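Local coordinates for protein D-psicose 3-epimerase (Agrobacterium tumefaciens, PDB 2HK0) that epimerises D-fructose and D-psicose at C3, acting on the non-phosphorylated sugars through a metal-dependent TIM-barrel active site, at residues E110-L113 against S114-K118; G144-A147 against R148-G152; L250-D254 against I255-G259. One frame throughout, in Å; residues are numbered along the deposited sequence.

All three contacts are local ones in the outer layer of a closed barrel of eight parallel strands, the xylose isomerase-like TIM barrel, and they follow one another along the chain. Contact 1 lies near the C-terminal end of helix 99-118, between strands 81-85 and 123-126; contact 2 is near the start of helix 142-162, the next crossover, leading to strand 166-170. Contact 3 ends helix 245-254 and leads into the last strand, 260-263. The centres of contacts 1 and 2 are about 22 Å apart, and the centre of contact 3 is about 29 Å from each of these. None touches another, so the three brace separate parts of the helical shell around the strands.

Contact 1. Residues E110-L113 against S114-K118; sequences ERTL and SNVAK
The Arg111 guanidinium and the Asn115 amide, one helical turn apart, are inclined at 63° to each other, and Asn115 ND2 approaches the guanidinium obliquely. The closest approach of these side chains is to the arginine stem instead, ND2 of Asn115 lying 3.9 Å from Arg111 CG. Both residues belong to helix 99-118, the crossover between strands 81-85 and 123-126 of the TIM barrel. Asn61 takes the ND2 donor, while Asn115 OD1 accepts from Lys118 NZ at 3.1 Å, the nitrogen lying almost in line with the amide C=O. Amide orientation is thus set from both ends, and Lys118 has a second partner in Asp65. A water joins the turns by donating to Arg111 O and Asn115 OD1. On the buried side, Thr112 CG2 meets Val116 CG2 at 4.2 Å, beside the backbone bond of 2.8 Å from Val116 N to Thr112 O; Val116 packs further on Ile121 and Ile165. Ser114 turns OG back beside its own backbone N (chi1 -63°), which brings the hydroxyl to the preceding turn. Glu110 O consequently accepts twice, Ser114 N and Ser114 OG each 3.0 Å away and on opposite faces of its carbonyl plane.

Contact 2. Residues G144-A147 against R148-G152; sequences GDYA and RGVEG
Regular i to i+4 hydrogen bonds run from Gly144 O to Arg148 N (2.9 Å) through Ala147 O to Glu151 N, giving two turns of helix 142-162, the crossover from strand 123-126 to strand 166-170 of the TIM barrel. Arg148 folds back along this helix toward its start. Its chain bends at the CG-CD bond (chi3 -116°), laying the guanidinium across the backbone of Gly144, whose O sits 3.2 Å above the Arg148 guanidinium plane, toward its rim. At the edge of the same group, Arg148 NH1 forms a salt bridge to Asp145 OD1 of 2.7 Å and nearly straight, although the position of NH1 is less certain than the rest. The carboxylate and guanidinium planes are 63° apart and OD1 makes the bond, while OD2 is hydrogen-bonded to His178. Arg148 NH2 has a second acidic partner in Asp141. Round the helix, Tyr146 and Val150 pack toward helix 183-193, where the tyrosine hydroxyl bonds to Asp192 and the valine meets Phe189 and Val193. Val150 CG2 lies over one face of the Tyr146 ring in a CH-pi contact, 4.0 Å from the centroid and closest to CE2 at 3.7 Å.

Contact 3. Residues L250-D254 against I255-G259; sequences LALRD and INYTG
Leu252 and Tyr257 run side by side and point the same way, with Leu252 CD2 4.2 Å from Tyr257 CD2 and set obliquely to the ring. Both pack on Phe228 of strand 225-230, inside the helical layer. The tyrosine CG is anti to the backbone N (chi1 -173°), and the ring leads away from the helix until its hydroxyl meets Ala260 O at the start of the last strand. One face of the Tyr257 ring is covered by the following backbone, Gly259 N standing 3.5 Å above its plane, over the centre. Ile255, by contrast, tucks CG1 between its own N and carbonyl carbon (chi1 67°), which places CG1 3.2 Å from Leu252 O. The backbone that carries these side chains forms a Schellman motif that closes helix 245-254. Asn256, with positive phi, is the C-prime residue; Asn256 N bonds to Arg253 O at 2.9 Å, reaching it from well above the carbonyl plane. Tyr257 N bonds to Leu252 O at 2.9 Å, almost straight at 170°. On the outer side, Asp254 pairs with Arg219 and comes close to the like-charged Asp216 of the second subunit, while Arg253 NH1 reaches Val306 O.

Contact 1. Residues E110-L113 against S114-K118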
loop_
_atom_site.group_PDB
_atom_site.type_symbol
_atom_site.label_atom_id
_atom_site.label_comp_id
_atom_site.label_asym_id
_atom_site.label_seq_id
_atom_site.Cartn_x
_atom_site.Cartn_y
_atom_site.Cartn_z
ATOM N N GLU A 110 -12.745 -6.867 -40.666
ATOM C CA GLU A 110 -13.982 -7.519 -41.079
ATOM C C GLU A 110 -13.801 -9.026 -41.216
ATOM O O GLU A 110 -14.626 -9.804 -40.744
ATOM C CB GLU A 110 -14.485 -6.896 -42.378
ATOM C CG GLU A 110 -14.988 -5.484 -42.138
ATOM C CD GLU A 110 -15.515 -4.825 -43.389
ATOM O OE1 GLU A 110 -15.990 -5.555 -44.289
ATOM O OE2 GLU A 110 -15.466 -3.577 -43.464
ATOM N N ARG A 111 -12.704 -9.438 -41.832
ATOM C CA ARG A 111 -12.416 -10.861 -41.996
ATOM C C ARG A 111 -12.225 -11.556 -40.639
ATOM O O ARG A 111 -12.803 -12.618 -40.366
ATOM C CB ARG A 111 -11.150 -11.033 -42.840
ATOM C CG ARG A 111 -10.703 -12.470 -43.006
ATOM C CD ARG A 111 -9.308 -12.511 -43.599
ATOM N NE ARG A 111 -8.907 -13.857 -43.986
ATOM C CZ ARG A 111 -7.647 -14.205 -44.236
ATOM N NH1 ARG A 111 -6.684 -13.298 -44.129
ATOM N NH2 ARG A 111 -7.352 -15.447 -44.607
ATOM N N THR A 112 -11.406 -10.950 -39.787
ATOM C CA THR A 112 -11.132 -11.515 -38.473
ATOM C C THR A 112 -12.404 -11.588 -37.638
ATOM O O THR A 112 -12.679 -12.595 -37.004
ATOM C CB THR A 112 -10.076 -10.667 -37.732
ATOM O OG1 THR A 112 -8.895 -10.585 -38.535
ATOM C CG2 THR A 112 -9.714 -11.289 -36.413
ATOM N N LEU A 113 -13.184 -10.515 -37.641
ATOM C CA LEU A 113 -14.431 -10.473 -36.874
ATOM C C LEU A 113 -15.405 -11.578 -37.320
ATOM O O LEU A 113 -16.072 -12.202 -36.490
ATOM C CB LEU A 113 -15.083 -9.092 -37.040
ATOM C CG LEU A 113 -15.085 -7.995 -35.962
ATOM C CD1 LEU A 113 -14.028 -8.216 -34.921
ATOM C CD2 LEU A 113 -14.919 -6.631 -36.639
ATOM N N SER A 114 -15.496 -11.818 -38.631
ATOM C CA SER A 114 -16.381 -12.864 -39.140
ATOM C C SER A 114 -15.914 -14.225 -38.625
ATOM O O SER A 114 -16.721 -15.057 -38.210
ATOM C CB SER A 114 -16.386 -12.877 -40.672
ATOM O OG SER A 114 -16.903 -11.656 -41.183
ATOM N N ASN A 115 -14.609 -14.453 -38.654
ATOM C CA ASN A 115 -14.071 -15.724 -38.183
ATOM C C ASN A 115 -14.266 -15.865 -36.671
ATOM O O ASN A 115 -14.615 -16.937 -36.180
ATOM C CB ASN A 115 -12.595 -15.840 -38.558
ATOM C CG ASN A 115 -12.395 -16.037 -40.055
ATOM O OD1 ASN A 115 -13.214 -16.673 -40.712
ATOM N ND2 ASN A 115 -11.309 -15.499 -40.592
ATOM N N VAL A 116 -14.059 -14.764 -35.950
ATOM C CA VAL A 116 -14.214 -14.717 -34.499
ATOM C C VAL A 116 -15.630 -15.145 -34.093
ATOM O O VAL A 116 -15.824 -15.869 -33.108
ATOM C CB VAL A 116 -13.914 -13.280 -34.012
ATOM C CG1 VAL A 116 -14.677 -12.965 -32.762
ATOM C CG2 VAL A 116 -12.389 -13.119 -33.807
ATOM N N ALA A 117 -16.620 -14.706 -34.864
ATOM C CA ALA A 117 -18.005 -15.058 -34.574
ATOM C C ALA A 117 -18.238 -16.557 -34.765
ATOM O O ALA A 117 -19.078 -17.153 -34.077
ATOM C CB ALA A 117 -18.950 -14.246 -35.463
ATOM N N LYS A 118 -17.492 -17.168 -35.691
ATOM C CA LYS A 118 -17.610 -18.601 -35.948
ATOM C C LYS A 118 -17.181 -19.407 -34.726
ATOM O O LYS A 118 -17.502 -20.594 -34.615
ATOM C CB LYS A 118 -16.753 -19.018 -37.149
ATOM C CG LYS A 118 -17.220 -18.466 -38.485
ATOM C CD LYS A 118 -16.206 -18.778 -39.600
ATOM C CE LYS A 118 -16.600 -18.096 -40.909
ATOM N NZ LYS A 118 -15.571 -18.250 -41.978
HETATM O O HOH W 1 -14.039 -14.589 -42.696
#

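Contact 2. Residues G144-A147 against R148-G152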
loop_
_atom_site.group_PDB
_atom_site.type_symbol
_atom_site.label_atom_id
_atom_site.label_comp_id
_atom_site.label_asym_id
_atom_site.label_seq_id
_atom_site.Cartn_x
_atom_site.Cartn_y
_atom_site.Cartn_z
ATOM N N GLY A 144 -3.137 13.254 -35.055
ATOM C CA GLY A 144 -3.539 12.576 -36.272
ATOM C C GLY A 144 -3.917 11.122 -36.042
ATOM O O GLY A 144 -4.961 10.661 -36.510
ATOM N N ASP A 145 -3.081 10.381 -35.324
ATOM C CA ASP A 145 -3.381 8.977 -35.067
ATOM C C ASP A 145 -4.663 8.832 -34.240
ATOM O O ASP A 145 -5.424 7.874 -34.411
ATOM C CB ASP A 145 -2.213 8.297 -34.348
ATOM C CG ASP A 145 -0.973 8.213 -35.212
ATOM O OD1 ASP A 145 -1.116 8.267 -36.457
ATOM O OD2 ASP A 145 0.142 8.076 -34.649
ATOM N N TYR A 146 -4.902 9.783 -33.350
ATOM C CA TYR A 146 -6.110 9.750 -32.527
ATOM C C TYR A 146 -7.342 9.906 -33.428
ATOM O O TYR A 146 -8.263 9.073 -33.418
ATOM C CB TYR A 146 -6.087 10.894 -31.521
ATOM C CG TYR A 146 -7.364 11.011 -30.725
ATOM C CD1 TYR A 146 -7.533 10.291 -29.544
ATOM C CD2 TYR A 146 -8.418 11.811 -31.170
ATOM C CE1 TYR A 146 -8.719 10.359 -28.822
ATOM C CE2 TYR A 146 -9.613 11.885 -30.458
ATOM C CZ TYR A 146 -9.752 11.154 -29.285
ATOM O OH TYR A 146 -10.924 11.194 -28.570
ATOM N N ALA A 147 -7.347 10.988 -34.206
ATOM C CA ALA A 147 -8.455 11.279 -35.106
ATOM C C ALA A 147 -8.727 10.142 -36.096
ATOM O O ALA A 147 -9.883 9.757 -36.304
ATOM C CB ALA A 147 -8.190 12.600 -35.861
ATOM N N ARG A 148 -7.680 9.596 -36.704
ATOM C CA ARG A 148 -7.878 8.506 -37.650
ATOM C C ARG A 148 -8.317 7.233 -36.925
ATOM O O ARG A 148 -9.098 6.442 -37.463
ATOM C CB ARG A 148 -6.598 8.242 -38.457
ATOM C CG ARG A 148 -6.255 9.376 -39.445
ATOM C CD ARG A 148 -5.029 9.046 -40.302
ATOM N NE ARG A 148 -3.926 9.967 -40.038
ATOM C CZ ARG A 148 -3.029 9.798 -39.079
ATOM N NH1 ARG A 148 -3.097 8.741 -38.299
ATOM N NH2 ARG A 148 -2.083 10.696 -38.878
ATOM N N GLY A 149 -7.827 7.034 -35.704
ATOM C CA GLY A 149 -8.211 5.845 -34.952
ATOM C C GLY A 149 -9.699 5.850 -34.614
ATOM O O GLY A 149 -10.386 4.826 -34.724
ATOM N N VAL A 150 -10.191 7.013 -34.201
ATOM C CA VAL A 150 -11.592 7.191 -33.846
ATOM C C VAL A 150 -12.442 6.860 -35.054
ATOM O O VAL A 150 -13.402 6.112 -34.961
ATOM C CB VAL A 150 -11.908 8.658 -33.450
ATOM C CG1 VAL A 150 -13.443 8.864 -33.380
ATOM C CG2 VAL A 150 -11.250 8.995 -32.114
ATOM N N GLU A 151 -12.092 7.442 -36.189
ATOM C CA GLU A 151 -12.837 7.207 -37.419
ATOM C C GLU A 151 -12.769 5.742 -37.847
ATOM O O GLU A 151 -13.784 5.151 -38.188
ATOM C CB GLU A 151 -12.297 8.103 -38.541
ATOM C CG GLU A 151 -13.285 8.344 -39.664
ATOM C CD GLU A 151 -12.900 9.543 -40.523
ATOM O OE1 GLU A 151 -11.935 9.425 -41.318
ATOM O OE2 GLU A 151 -13.557 10.608 -40.391
ATOM N N GLY A 152 -11.578 5.155 -37.836
ATOM C CA GLY A 152 -11.455 3.757 -38.222
ATOM C C GLY A 152 -12.286 2.821 -37.347
ATOM O O GLY A 152 -12.925 1.896 -37.852
#

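Contact 3. Residues L250-D254 against I255-G259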
loop_
_atom_site.group_PDB
_atom_site.type_symbol
_atom_site.label_atom_id
_atom_site.label_comp_id
_atom_site.label_asym_id
_atom_site.label_seq_id
_atom_site.Cartn_x
_atom_site.Cartn_y
_atom_site.Cartn_z
ATOM N N LEU A 250 -12.287 -3.744 -5.032
ATOM C CA LEU A 250 -13.315 -2.807 -4.580
ATOM C C LEU A 250 -13.816 -1.924 -5.724
ATOM O O LEU A 250 -15.018 -1.699 -5.859
ATOM C CB LEU A 250 -12.762 -1.919 -3.457
ATOM C CG LEU A 250 -13.122 -2.191 -1.988
ATOM C CD1 LEU A 250 -13.613 -3.601 -1.788
ATOM C CD2 LEU A 250 -11.897 -1.913 -1.122
ATOM N N ALA A 251 -12.890 -1.416 -6.536
ATOM C CA ALA A 251 -13.261 -0.558 -7.648
ATOM C C ALA A 251 -14.111 -1.332 -8.669
ATOM O O ALA A 251 -15.130 -0.821 -9.139
ATOM C CB ALA A 251 -12.010 0.015 -8.313
ATOM N N LEU A 252 -13.701 -2.554 -9.008
ATOM C CA LEU A 252 -14.467 -3.360 -9.959
ATOM C C LEU A 252 -15.890 -3.556 -9.407
ATOM O O LEU A 252 -16.868 -3.450 -10.147
ATOM C CB LEU A 252 -13.775 -4.719 -10.207
ATOM C CG LEU A 252 -12.429 -4.640 -10.949
ATOM C CD1 LEU A 252 -11.833 -6.041 -11.084
ATOM C CD2 LEU A 252 -12.615 -4.016 -12.338
ATOM N N ARG A 253 -16.008 -3.820 -8.108
ATOM C CA ARG A 253 -17.334 -3.973 -7.517
ATOM C C ARG A 253 -18.094 -2.635 -7.503
ATOM O O ARG A 253 -19.298 -2.607 -7.746
ATOM C CB ARG A 253 -17.239 -4.555 -6.103
ATOM C CG ARG A 253 -17.485 -6.072 -6.061
ATOM C CD ARG A 253 -16.230 -6.896 -5.752
ATOM N NE ARG A 253 -15.816 -6.744 -4.358
ATOM C CZ ARG A 253 -14.603 -7.040 -3.900
ATOM N NH1 ARG A 253 -13.673 -7.513 -4.720
ATOM N NH2 ARG A 253 -14.316 -6.847 -2.620
ATOM N N ASP A 254 -17.391 -1.531 -7.244
ATOM C CA ASP A 254 -18.021 -0.202 -7.241
ATOM C C ASP A 254 -18.724 0.036 -8.578
ATOM O O ASP A 254 -19.812 0.608 -8.619
ATOM C CB ASP A 254 -16.996 0.931 -7.077
ATOM C CG ASP A 254 -16.568 1.163 -5.634
ATOM O OD1 ASP A 254 -17.304 0.753 -4.708
ATOM O OD2 ASP A 254 -15.484 1.784 -5.436
ATOM N N ILE A 255 -18.099 -0.384 -9.678
ATOM C CA ILE A 255 -18.717 -0.167 -10.982
ATOM C C ILE A 255 -19.574 -1.336 -11.455
ATOM O O ILE A 255 -19.996 -1.376 -12.621
ATOM C CB ILE A 255 -17.655 0.155 -12.064
ATOM C CG1 ILE A 255 -16.761 -1.057 -12.323
ATOM C CG2 ILE A 255 -16.813 1.333 -11.617
ATOM C CD1 ILE A 255 -15.834 -0.872 -13.548
ATOM N N ASN A 256 -19.833 -2.282 -10.556
ATOM C CA ASN A 256 -20.633 -3.453 -10.889
ATOM C C ASN A 256 -20.088 -4.206 -12.107
ATOM O O ASN A 256 -20.861 -4.683 -12.948
ATOM C CB ASN A 256 -22.089 -3.057 -11.185
ATOM C CG ASN A 256 -22.805 -2.519 -9.970
ATOM O OD1 ASN A 256 -22.718 -3.090 -8.885
ATOM N ND2 ASN A 256 -23.536 -1.419 -10.148
ATOM N N TYR A 257 -18.768 -4.320 -12.208
ATOM C CA TYR A 257 -18.183 -5.026 -13.336
ATOM C C TYR A 257 -18.579 -6.505 -13.312
ATOM O O TYR A 257 -18.376 -7.196 -12.307
ATOM C CB TYR A 257 -16.657 -4.921 -13.298
ATOM C CG TYR A 257 -15.978 -5.480 -14.521
ATOM C CD1 TYR A 257 -16.137 -4.870 -15.759
ATOM C CD2 TYR A 257 -15.165 -6.606 -14.438
ATOM C CE1 TYR A 257 -15.502 -5.366 -16.893
ATOM C CE2 TYR A 257 -14.514 -7.114 -15.567
ATOM C CZ TYR A 257 -14.691 -6.484 -16.789
ATOM O OH TYR A 257 -14.050 -6.954 -17.908
ATOM N N THR A 258 -19.145 -6.981 -14.415
ATOM C CA THR A 258 -19.544 -8.385 -14.529
ATOM C C THR A 258 -18.899 -8.984 -15.793
ATOM O O THR A 258 -19.318 -10.041 -16.276
ATOM C CB THR A 258 -21.092 -8.556 -14.639
ATOM O OG1 THR A 258 -21.580 -7.833 -15.778
ATOM C CG2 THR A 258 -21.787 -8.040 -13.378
ATOM N N GLY A 259 -17.884 -8.290 -16.312
ATOM C CA GLY A 259 -17.177 -8.752 -17.499
ATOM C C GLY A 259 -16.086 -9.753 -17.145
ATOM O O GLY A 259 -16.085 -10.331 -16.049
#